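Fusolin (Unidentified entomopoxvirus, PDB 4OW5) probably binds chitin as a member of the lytic polysaccharide monooxygenase family, enhances viral virulence and crystallises in vivo into viral spindles. Local coordinates at residues 134-139 against 149-154; 194-199 against 213-218; 43-48 against 53-58; 95-100 against 106-111. All blocks are in the same frame, centred on the assembly; numbering follows the deposited sequence.

How the contacts relate
Along the chain the contacts come in the order 3, 4, 1, 2, all within the monooxygenase domain. Contacts 1 and 2 are neighbours, their centres about 8 Å apart, and both span the two beta sheets: strands 131-140 and 194-203 pair in one sheet, strands 147-154 and 209-217 in the other. Contacts 3 and 4, with centres about 13 Å apart, touch each other in the helical and loop region; the salt bridge from Lys44 to Asp107 and the hydrogen bond from Trp100 to Gln48 connect them. Contact 3 lies about 33 Å, centre to centre, from either sheet contact. Contacts 1 and 2 thus tie the two sheets of the core, and contacts 3 and 4 tie the helical hairpin to the loop beside it.

Contact 1 (134-139 against 149-154); sequences IEFEFC and FEIYIT
Two pairs of apolar side chains, Phe136 with Ile151 and Phe138 with Phe149, make a buried sheet-to-sheet contact in the beta sandwich, consistent with the fibronectin type III fold. Strand 131-140 lies in the sheet that also contains 2-6 and 194-203, and strand 147-154 faces it from the other sheet. The CA atoms of Phe136 and Ile151 are 9.8 Å apart, so the backbones meet only through their side chains.

Ile151 approaches Phe136 from the opposite direction and lays its CD1 methyl over the middle of the ring, 3.7 Å from the centroid and only 7° off the normal, a CH-pi contact. The extended end of Ile151 (chi2 177°) carries CD1 there, while its CG2 branch meets the far end of the ring, at 3.6 Å from Phe136 CZ. Ile134 CD1 covers the opposite face of Phe136, nearer the rim.

Phe138 and Phe149 form a T-shaped pair. Phe149 brings the edge, its CE2 standing 3.6 Å from CG of Phe138 over the face, and the planes make 72°. Strand 2-6 adds Ile4 against Phe138. The chemistry is purely apolar: methyl groups and ring hydrogens meet ring faces, so dispersion, with a weak electrostatic attraction of C-H groups for the ring faces, would hold the contact.

Contact 2 (194-199 against 213-218); sequences LVYRTT and VRWQRN
Tyr196 and Trp215 carry this contact, facing each other across the two sheets of the sandwich. The side chains cross at about a right angle, and the rings are oblique, with planes at 57° and 5.1 Å between the centroids of the tyrosine ring and the five-membered ring of Trp215. Tyr196 CE2 stands over one face of the indole, toward its rim, at 3.6 Å from Trp215 CZ2. Tyr196 OH approaches CZ2 of Trp215 obliquely, at 3.5 Å. Trp215 reaches this place because its CG is anti to the backbone N (chi1 177°), which throws the indole toward strand 194-203. Phe149 completes the aromatic cluster, stacking on Trp215 and meeting Tyr196 edge-to-face.

The strands concerned, 194-203 and 209-217, lie in opposite sheets of the fibronectin type III-like core of the monooxygenase fold. Trp215 lies close to the histidine site: its side chain comes within about 4 Å of that of His144, a residue that binds copper or zinc in other crystals of this protein, although no metal is bound to this chain in the model.

The polar ends bond to residues outside the pair: Tyr196 OH to Glu145, Trp215 NE1 to Ser147. Within strand 209-217 two side-chain hydrogen bonds follow one another: Arg214 NH2 donates to Gln216 OE1 at 2.9 Å from above the amide plane, and Gln216 NE2 donates to Arg217 O at 2.9 Å, nearly straight at 169°, with Gly222 O as its second acceptor. The guanidinium of Arg214 also forms a salt bridge to Glu150.

Contact 3 (43-48 against 53-58); sequences NKVLQQ and DQAASA. With EDO (1,2-ethanediol), chain E.
Val45 points toward the 53-58 helix and divides its two methyls between successive turns of it. CG1, anti to the backbone N (chi1 175°), presses on the backbone of Ala55, 3.5 Å from its CA. CG2 takes the other branch and meets the methyl of Ala58, CB to CG2 of Val45 being 3.6 Å. Beside it, Leu46 comes in from the flank, its CG 3.9 Å from Ala55 CB, so that the Ala55 methyl is held between Val45 and Leu46. Alanines at the interface are consistent with the 8.2 Å approach of the two segment axes, which run at 148° to each other. Pointing away from this interface, Asn43 binds an ethanediol molecule, probably from the crystallisation liquor, with both amide atoms: OD1 accepts from O1 at 2.7 Å and ND2 donates to O2 at 2.8 Å, while ND2 also bonds Ile245 O of the second subunit.

The pair forms an antiparallel helical hairpin, helices 32-47 and 52-64 joined by a short turn. Trp100, in the loop of contact 4, packs on Val45 and Gln54 at one side, while Pro248 of the second subunit packs on Leu46.

Contact 4 (95-100 against 106-111); sequences AHATTW and GDKTGM
A single beta bridge sets Thr98 against Asp107, their CA atoms 4.3 Å apart, and two backbone hydrogen bonds flank it: Lys108 N to Ala97 O at 2.9 Å, almost straight at 170°, and the more bent Thr99 N to Gly106 O at 3.0 Å.

The Asp107 carboxylate has partners on both oxygens. Thr109 N donates to Asp107 OD1 at 2.9 Å, met almost head-on, closing an Asx turn; Thr109 OG1 adds a second bond on the syn lone pair. With CG anti to the backbone N (chi1 -174°), the carboxylate is carried beside Thr98. A water donates to Asp107 OD2 at 2.6 Å and to Thr98 O and accepts from Trp100 N, linking the two segments of this one loop, while Lys44 supplies OD2 with a salt bridge. Lys44 and these donors would partly offset the negative charge.

Apolar contacts add to this. The Ala97 methyl lies against the aliphatic chain of Lys108, CB to CD 3.8 Å. Thr98 and Thr109 meet through their CG2 methyls, and the Trp100 and Asp107 CB atoms touch. The Lys108 amine is a polar point apart: NZ bonds the carbonyls of Phe105 and Glu68 and makes a cation-pi contact with Tyr69.

This folded loop, with a 3-10 turn at 109-111, runs between helix 80-87 and strand 120-123. Lys108 lies about 8 Å from His1, side chain to side chain, and the loop is probably part of the variable loop and helix region of these monooxygenases.

Contact 1 (134-139 against 149-154)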
# COMPACT_ATOMS: atom_id res chain seq x y z
N ILE A 134 2.86 -17.87 -8.85
CA ILE A 134 2.39 -17.25 -10.07
C ILE A 134 2.95 -18.06 -11.22
O ILE A 134 4.12 -18.42 -11.20
CB ILE A 134 2.68 -15.73 -10.20
CG1 ILE A 134 4.09 -15.40 -10.66
CG2 ILE A 134 2.29 -15.00 -8.93
CD1 ILE A 134 4.31 -13.88 -10.92
N GLU A 135 2.13 -18.29 -12.24
CA GLU A 135 2.63 -18.96 -13.40
C GLU A 135 3.14 -17.89 -14.39
O GLU A 135 2.36 -17.27 -15.09
CB GLU A 135 1.61 -19.89 -14.03
CG GLU A 135 2.22 -20.72 -15.14
CD GLU A 135 1.20 -21.50 -15.94
OE1 GLU A 135 0.29 -20.87 -16.53
OE2 GLU A 135 1.39 -22.73 -16.08
N PHE A 136 4.44 -17.72 -14.44
CA PHE A 136 5.10 -16.82 -15.35
C PHE A 136 4.85 -17.22 -16.78
O PHE A 136 4.88 -18.41 -17.09
CB PHE A 136 6.63 -16.79 -15.12
CG PHE A 136 7.09 -15.91 -13.99
CD1 PHE A 136 7.43 -14.60 -14.22
CD2 PHE A 136 7.18 -16.41 -12.70
CE1 PHE A 136 7.88 -13.78 -13.19
CE2 PHE A 136 7.61 -15.58 -11.66
CZ PHE A 136 7.98 -14.29 -11.91
N GLU A 137 4.62 -16.24 -17.65
CA GLU A 137 4.53 -16.44 -19.09
C GLU A 137 5.48 -15.46 -19.75
O GLU A 137 5.39 -14.24 -19.52
CB GLU A 137 3.09 -16.29 -19.63
CG GLU A 137 2.97 -16.76 -21.07
CD GLU A 137 1.66 -16.46 -21.77
OE1 GLU A 137 1.28 -15.27 -21.83
OE2 GLU A 137 1.04 -17.39 -22.33
N PHE A 138 6.47 -15.98 -20.45
CA PHE A 138 7.42 -15.19 -21.21
C PHE A 138 7.14 -15.48 -22.70
O PHE A 138 7.09 -16.64 -23.12
CB PHE A 138 8.85 -15.50 -20.80
CG PHE A 138 9.83 -14.51 -21.37
CD1 PHE A 138 10.37 -14.70 -22.63
CD2 PHE A 138 10.21 -13.38 -20.65
CE1 PHE A 138 11.23 -13.75 -23.19
CE2 PHE A 138 11.13 -12.48 -21.18
CZ PHE A 138 11.61 -12.66 -22.46
N CYS A 139 6.93 -14.42 -23.45
CA CYS A 139 6.52 -14.43 -24.85
C CYS A 139 7.73 -14.27 -25.77
O CYS A 139 8.23 -13.15 -25.92
CB CYS A 139 5.51 -13.31 -25.06
SG CYS A 139 4.80 -13.22 -26.72
N PHE A 149 16.70 -19.09 -17.84
CA PHE A 149 16.12 -17.91 -17.20
C PHE A 149 16.61 -17.74 -15.80
O PHE A 149 16.97 -18.71 -15.14
CB PHE A 149 14.59 -18.03 -17.12
CG PHE A 149 13.86 -17.81 -18.42
CD1 PHE A 149 13.78 -18.82 -19.36
CD2 PHE A 149 13.21 -16.61 -18.67
CE1 PHE A 149 13.11 -18.61 -20.56
CE2 PHE A 149 12.54 -16.41 -19.86
CZ PHE A 149 12.53 -17.40 -20.82
N GLU A 150 16.59 -16.50 -15.35
CA GLU A 150 16.80 -16.13 -13.96
C GLU A 150 15.72 -15.17 -13.61
O GLU A 150 15.40 -14.31 -14.43
CB GLU A 150 18.17 -15.54 -13.69
CG GLU A 150 19.29 -16.49 -13.98
CD GLU A 150 20.66 -15.94 -13.67
OE1 GLU A 150 20.87 -14.73 -13.91
OE2 GLU A 150 21.53 -16.71 -13.23
N ILE A 151 15.09 -15.35 -12.45
CA ILE A 151 14.03 -14.46 -11.99
C ILE A 151 14.45 -13.97 -10.63
O ILE A 151 14.90 -14.77 -9.79
CB ILE A 151 12.64 -15.13 -11.98
CG1 ILE A 151 12.31 -15.77 -13.35
CG2 ILE A 151 11.54 -14.13 -11.53
CD1 ILE A 151 10.95 -16.52 -13.38
N TYR A 152 14.31 -12.66 -10.43
CA TYR A 152 14.63 -11.96 -9.20
C TYR A 152 13.46 -11.19 -8.68
O TYR A 152 12.62 -10.75 -9.45
CB TYR A 152 15.79 -10.98 -9.41
CG TYR A 152 17.06 -11.62 -9.91
CD1 TYR A 152 18.10 -11.92 -9.04
CD2 TYR A 152 17.26 -11.86 -11.27
CE1 TYR A 152 19.28 -12.49 -9.49
CE2 TYR A 152 18.44 -12.43 -11.73
CZ TYR A 152 19.44 -12.77 -10.84
OH TYR A 152 20.62 -13.31 -11.25
N ILE A 153 13.44 -10.95 -7.36
CA ILE A 153 12.44 -10.13 -6.69
C ILE A 153 13.18 -9.07 -5.88
O ILE A 153 14.23 -9.35 -5.27
CB ILE A 153 11.45 -10.93 -5.79
CG1 ILE A 153 10.35 -9.99 -5.24
CG2 ILE A 153 12.17 -11.64 -4.61
CD1 ILE A 153 9.22 -10.68 -4.59
N THR A 154 12.65 -7.85 -5.89
CA THR A 154 13.25 -6.79 -5.10
C THR A 154 13.17 -7.11 -3.58
O THR A 154 12.24 -7.76 -3.10
CB THR A 154 12.64 -5.43 -5.38
OG1 THR A 154 11.22 -5.55 -5.42
CG2 THR A 154 13.19 -4.81 -6.67

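Contact 2 (194-199 against 213-218)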
# COMPACT_ATOMS: atom_id res chain seq x y z
N LEU A 194 4.24 -20.63 -29.30
CA LEU A 194 5.00 -21.19 -28.19
C LEU A 194 5.32 -20.08 -27.17
O LEU A 194 5.57 -18.94 -27.56
CB LEU A 194 6.31 -21.84 -28.66
CG LEU A 194 6.19 -23.07 -29.58
CD1 LEU A 194 7.54 -23.53 -30.02
CD2 LEU A 194 5.46 -24.19 -28.89
N VAL A 195 5.28 -20.41 -25.90
CA VAL A 195 5.63 -19.52 -24.79
C VAL A 195 6.54 -20.28 -23.84
O VAL A 195 6.61 -21.51 -23.90
CB VAL A 195 4.38 -18.98 -24.05
CG1 VAL A 195 3.57 -18.02 -24.91
CG2 VAL A 195 3.49 -20.12 -23.53
N TYR A 196 7.19 -19.55 -22.95
CA TYR A 196 7.92 -20.11 -21.82
C TYR A 196 7.02 -19.91 -20.63
O TYR A 196 6.62 -18.78 -20.38
CB TYR A 196 9.25 -19.45 -21.59
CG TYR A 196 10.28 -19.69 -22.66
CD1 TYR A 196 11.06 -20.82 -22.64
CD2 TYR A 196 10.57 -18.72 -23.59
CE1 TYR A 196 12.05 -21.04 -23.60
CE2 TYR A 196 11.54 -18.92 -24.57
CZ TYR A 196 12.25 -20.10 -24.59
OH TYR A 196 13.22 -20.28 -25.54
N ARG A 197 6.66 -20.99 -19.92
CA ARG A 197 5.84 -20.91 -18.71
C ARG A 197 6.43 -21.68 -17.57
O ARG A 197 6.84 -22.81 -17.77
CB ARG A 197 4.44 -21.45 -18.90
CG ARG A 197 3.52 -20.65 -19.73
CD ARG A 197 2.08 -21.11 -19.52
NE ARG A 197 1.86 -22.55 -19.75
CZ ARG A 197 1.40 -23.11 -20.87
NH1 ARG A 197 1.11 -22.37 -21.93
NH2 ARG A 197 1.22 -24.42 -20.94
N THR A 198 6.37 -21.13 -16.36
CA THR A 198 6.84 -21.80 -15.15
C THR A 198 6.12 -21.20 -13.94
O THR A 198 5.82 -20.03 -13.95
CB THR A 198 8.39 -21.67 -15.02
OG1 THR A 198 8.86 -22.61 -14.07
CG2 THR A 198 8.85 -20.27 -14.63
N THR A 199 5.92 -21.99 -12.88
CA THR A 199 5.37 -21.52 -11.62
C THR A 199 6.51 -21.28 -10.67
O THR A 199 7.36 -22.16 -10.47
CB THR A 199 4.34 -22.50 -11.04
OG1 THR A 199 3.26 -22.59 -11.95
CG2 THR A 199 3.78 -22.03 -9.69
N VAL A 213 13.42 -10.29 -14.71
CA VAL A 213 13.57 -11.53 -15.49
C VAL A 213 14.68 -11.36 -16.50
O VAL A 213 14.66 -10.41 -17.31
CB VAL A 213 12.26 -11.93 -16.20
CG1 VAL A 213 12.44 -13.20 -17.05
CG2 VAL A 213 11.14 -12.15 -15.20
N ARG A 214 15.59 -12.32 -16.49
CA ARG A 214 16.70 -12.44 -17.40
C ARG A 214 16.50 -13.69 -18.25
O ARG A 214 16.36 -14.77 -17.70
CB ARG A 214 18.00 -12.56 -16.62
CG ARG A 214 19.21 -12.67 -17.54
CD ARG A 214 20.44 -12.95 -16.72
NE ARG A 214 21.62 -13.11 -17.56
CZ ARG A 214 22.71 -13.80 -17.23
NH1 ARG A 214 22.78 -14.44 -16.06
NH2 ARG A 214 23.74 -13.86 -18.05
N TRP A 215 16.48 -13.55 -19.57
CA TRP A 215 16.39 -14.66 -20.52
C TRP A 215 17.71 -14.68 -21.26
O TRP A 215 18.00 -13.76 -22.02
CB TRP A 215 15.20 -14.54 -21.47
CG TRP A 215 15.14 -15.64 -22.50
CD1 TRP A 215 15.48 -16.95 -22.33
CD2 TRP A 215 14.67 -15.52 -23.84
NE1 TRP A 215 15.27 -17.65 -23.49
CE2 TRP A 215 14.78 -16.80 -24.44
CE3 TRP A 215 14.16 -14.47 -24.61
CZ2 TRP A 215 14.42 -17.04 -25.77
CZ3 TRP A 215 13.81 -14.71 -25.93
CH2 TRP A 215 13.95 -15.98 -26.51
N GLN A 216 18.57 -15.62 -20.91
CA GLN A 216 19.93 -15.66 -21.41
C GLN A 216 20.12 -16.79 -22.41
O GLN A 216 19.86 -17.93 -22.10
CB GLN A 216 20.89 -15.84 -20.23
CG GLN A 216 22.39 -15.92 -20.61
CD GLN A 216 22.89 -14.70 -21.33
OE1 GLN A 216 22.82 -13.57 -20.80
NE2 GLN A 216 23.45 -14.88 -22.51
N ARG A 217 20.61 -16.45 -23.60
CA ARG A 217 20.97 -17.44 -24.61
C ARG A 217 22.28 -18.11 -24.21
O ARG A 217 23.25 -17.44 -23.84
CB ARG A 217 21.11 -16.80 -25.99
CG ARG A 217 19.82 -16.18 -26.49
CD ARG A 217 19.96 -15.69 -27.91
NE ARG A 217 20.17 -16.79 -28.85
CZ ARG A 217 20.37 -16.65 -30.15
NH1 ARG A 217 20.38 -15.45 -30.71
NH2 ARG A 217 20.53 -17.72 -30.92
N ASN A 218 22.32 -19.43 -24.30
CA ASN A 218 23.53 -20.20 -24.03
C ASN A 218 24.35 -20.29 -25.30
O ASN A 218 24.32 -21.35 -25.92
CB ASN A 218 23.18 -21.62 -23.60
CG ASN A 218 22.74 -21.75 -22.22
OD1 ASN A 218 21.54 -21.78 -21.95
ND2 ASN A 218 23.68 -21.95 -21.33

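Contact 3 (43-48 against 53-58)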
# COMPACT_ATOMS: atom_id res chain seq x y z
N ASN A 43 13.13 14.52 -24.21
CA ASN A 43 13.79 15.74 -23.70
C ASN A 43 15.32 15.60 -23.64
O ASN A 43 16.00 16.59 -23.88
CB ASN A 43 13.23 16.15 -22.35
CG ASN A 43 11.80 16.61 -22.42
OD1 ASN A 43 11.32 17.00 -23.46
ND2 ASN A 43 11.07 16.48 -21.34
N LYS A 44 15.87 14.40 -23.38
CA LYS A 44 17.32 14.16 -23.35
C LYS A 44 17.95 14.43 -24.72
O LYS A 44 18.99 15.11 -24.81
CB LYS A 44 17.62 12.74 -22.91
CG LYS A 44 19.11 12.43 -22.67
CD LYS A 44 19.19 10.96 -22.21
CE LYS A 44 20.59 10.45 -22.00
NZ LYS A 44 20.56 9.10 -21.38
N VAL A 45 17.31 13.95 -25.79
CA VAL A 45 17.75 14.15 -27.15
C VAL A 45 17.66 15.63 -27.52
O VAL A 45 18.58 16.13 -28.17
CB VAL A 45 16.99 13.23 -28.15
CG1 VAL A 45 17.37 13.53 -29.60
CG2 VAL A 45 17.27 11.76 -27.81
N LEU A 46 16.60 16.33 -27.11
CA LEU A 46 16.45 17.75 -27.42
C LEU A 46 17.53 18.56 -26.72
O LEU A 46 18.04 19.50 -27.29
CB LEU A 46 15.07 18.31 -27.01
CG LEU A 46 13.86 17.86 -27.86
CD1 LEU A 46 12.61 18.43 -27.30
CD2 LEU A 46 13.99 18.30 -29.32
N GLN A 47 17.85 18.21 -25.46
CA GLN A 47 18.90 18.89 -24.68
C GLN A 47 20.25 18.71 -25.33
O GLN A 47 21.08 19.59 -25.23
CB GLN A 47 18.95 18.34 -23.24
CG GLN A 47 17.80 18.85 -22.38
CD GLN A 47 17.92 20.30 -21.96
OE1 GLN A 47 18.90 20.99 -22.25
NE2 GLN A 47 16.92 20.80 -21.25
N GLN A 48 20.49 17.56 -25.98
CA GLN A 48 21.78 17.26 -26.62
C GLN A 48 21.84 17.78 -28.10
O GLN A 48 22.73 17.38 -28.84
CB GLN A 48 22.06 15.76 -26.58
CG GLN A 48 22.35 15.22 -25.18
CD GLN A 48 22.68 13.76 -25.16
OE1 GLN A 48 22.97 13.15 -26.20
NE2 GLN A 48 22.72 13.16 -23.97
N ASP A 53 12.30 15.21 -34.69
CA ASP A 53 12.24 13.85 -35.26
C ASP A 53 13.28 12.92 -34.65
O ASP A 53 12.97 11.75 -34.43
CB ASP A 53 12.41 13.85 -36.78
CG ASP A 53 11.22 14.41 -37.53
OD1 ASP A 53 10.27 14.87 -36.87
OD2 ASP A 53 11.25 14.39 -38.78
N GLN A 54 14.47 13.40 -34.39
CA GLN A 54 15.49 12.57 -33.71
C GLN A 54 15.02 12.23 -32.27
O GLN A 54 15.19 11.09 -31.82
CB GLN A 54 16.82 13.29 -33.68
CG GLN A 54 17.49 13.32 -35.04
CD GLN A 54 18.73 14.17 -35.02
OE1 GLN A 54 18.70 15.34 -34.64
NE2 GLN A 54 19.86 13.59 -35.37
N ALA A 55 14.46 13.23 -31.57
CA ALA A 55 13.94 13.04 -30.22
C ALA A 55 12.73 12.08 -30.20
O ALA A 55 12.70 11.18 -29.36
CB ALA A 55 13.58 14.37 -29.59
N ALA A 56 11.75 12.26 -31.13
CA ALA A 56 10.58 11.37 -31.20
C ALA A 56 11.02 9.96 -31.65
O ALA A 56 10.52 8.98 -31.12
CB ALA A 56 9.51 11.91 -32.16
N SER A 57 11.96 9.86 -32.58
CA SER A 57 12.47 8.57 -33.01
C SER A 57 13.13 7.81 -31.85
O SER A 57 12.94 6.59 -31.73
CB SER A 57 13.47 8.73 -34.15
OG SER A 57 13.94 7.45 -34.54
N ALA A 58 13.93 8.51 -31.04
CA ALA A 58 14.65 7.89 -29.92
C ALA A 58 13.67 7.37 -28.89
O ALA A 58 13.79 6.21 -28.48
CB ALA A 58 15.62 8.88 -29.30
C1 EDO E . 7.88 17.10 -23.60
O1 EDO E . 8.87 18.01 -24.06
C2 EDO E . 7.36 17.53 -22.22
O2 EDO E . 8.37 17.38 -21.22

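Contact 4 (95-100 against 106-111)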
# COMPACT_ATOMS: atom_id res chain seq x y z
N ALA A 95 17.91 -2.59 -19.70
CA ALA A 95 18.96 -3.54 -20.06
C ALA A 95 20.26 -2.79 -20.46
O ALA A 95 20.96 -3.19 -21.39
CB ALA A 95 18.47 -4.45 -21.17
N HIS A 96 20.56 -1.70 -19.73
CA HIS A 96 21.75 -0.87 -19.93
C HIS A 96 21.87 -0.31 -21.38
O HIS A 96 22.97 -0.15 -21.88
CB HIS A 96 23.04 -1.65 -19.53
CG HIS A 96 24.24 -0.77 -19.35
ND1 HIS A 96 25.39 -0.93 -20.12
CD2 HIS A 96 24.42 0.30 -18.54
CE1 HIS A 96 26.24 0.02 -19.74
NE2 HIS A 96 25.70 0.78 -18.79
N ALA A 97 20.74 0.02 -22.00
CA ALA A 97 20.74 0.69 -23.31
C ALA A 97 20.74 2.18 -23.04
O ALA A 97 19.73 2.72 -22.62
CB ALA A 97 19.53 0.27 -24.09
N THR A 98 21.88 2.83 -23.18
CA THR A 98 22.00 4.24 -22.78
C THR A 98 22.46 5.19 -23.91
O THR A 98 22.84 6.32 -23.59
CB THR A 98 23.03 4.33 -21.61
OG1 THR A 98 24.33 4.06 -22.15
CG2 THR A 98 22.75 3.36 -20.47
N THR A 99 22.45 4.78 -25.18
CA THR A 99 23.01 5.59 -26.26
C THR A 99 22.01 5.82 -27.37
O THR A 99 21.95 5.01 -28.29
CB THR A 99 24.25 4.85 -26.81
OG1 THR A 99 23.91 3.49 -27.09
CG2 THR A 99 25.40 4.86 -25.85
N TRP A 100 21.32 6.94 -27.36
CA TRP A 100 20.28 7.20 -28.37
C TRP A 100 20.82 7.21 -29.81
O TRP A 100 20.09 6.83 -30.72
CB TRP A 100 19.51 8.50 -28.08
CG TRP A 100 20.25 9.78 -28.35
CD1 TRP A 100 20.93 10.53 -27.45
CD2 TRP A 100 20.21 10.55 -29.57
NE1 TRP A 100 21.37 11.69 -28.03
CE2 TRP A 100 20.96 11.73 -29.33
CE3 TRP A 100 19.64 10.35 -30.84
CZ2 TRP A 100 21.13 12.72 -30.32
CZ3 TRP A 100 19.77 11.36 -31.78
CH2 TRP A 100 20.56 12.49 -31.54
N GLY A 106 20.20 1.54 -28.59
CA GLY A 106 19.55 2.84 -28.43
C GLY A 106 19.60 3.32 -27.00
O GLY A 106 20.45 2.88 -26.23
N ASP A 107 18.64 4.17 -26.64
CA ASP A 107 18.48 4.69 -25.28
C ASP A 107 17.11 4.26 -24.75
O ASP A 107 16.08 4.70 -25.26
CB ASP A 107 18.64 6.20 -25.23
CG ASP A 107 18.64 6.77 -23.81
OD1 ASP A 107 17.96 6.18 -22.93
OD2 ASP A 107 19.30 7.79 -23.58
N LYS A 108 17.10 3.39 -23.73
CA LYS A 108 15.85 2.91 -23.12
C LYS A 108 15.77 3.34 -21.66
O LYS A 108 14.91 2.84 -20.92
CB LYS A 108 15.72 1.40 -23.25
CG LYS A 108 15.62 0.94 -24.72
CD LYS A 108 15.86 -0.51 -24.83
CE LYS A 108 15.70 -1.07 -26.22
NZ LYS A 108 16.97 -1.68 -26.65
N THR A 109 16.59 4.30 -21.26
CA THR A 109 16.72 4.79 -19.88
C THR A 109 15.50 5.45 -19.29
O THR A 109 15.43 5.52 -18.07
CB THR A 109 17.91 5.71 -19.68
OG1 THR A 109 17.76 6.86 -20.50
CG2 THR A 109 19.21 5.02 -19.94
N GLY A 110 14.51 5.82 -20.10
CA GLY A 110 13.26 6.34 -19.57
C GLY A 110 12.56 5.29 -18.72
O GLY A 110 11.91 5.62 -17.73
N MET A 111 12.79 4.00 -19.03
CA MET A 111 12.17 2.90 -18.28
C MET A 111 12.78 2.73 -16.89
O MET A 111 12.20 1.99 -16.10
CB MET A 111 12.24 1.59 -19.10
CG MET A 111 11.39 1.65 -20.39
SD MET A 111 9.62 1.89 -20.03
CE MET A 111 8.99 2.38 -21.65
O HOH W 1 21.60 8.40 -24.74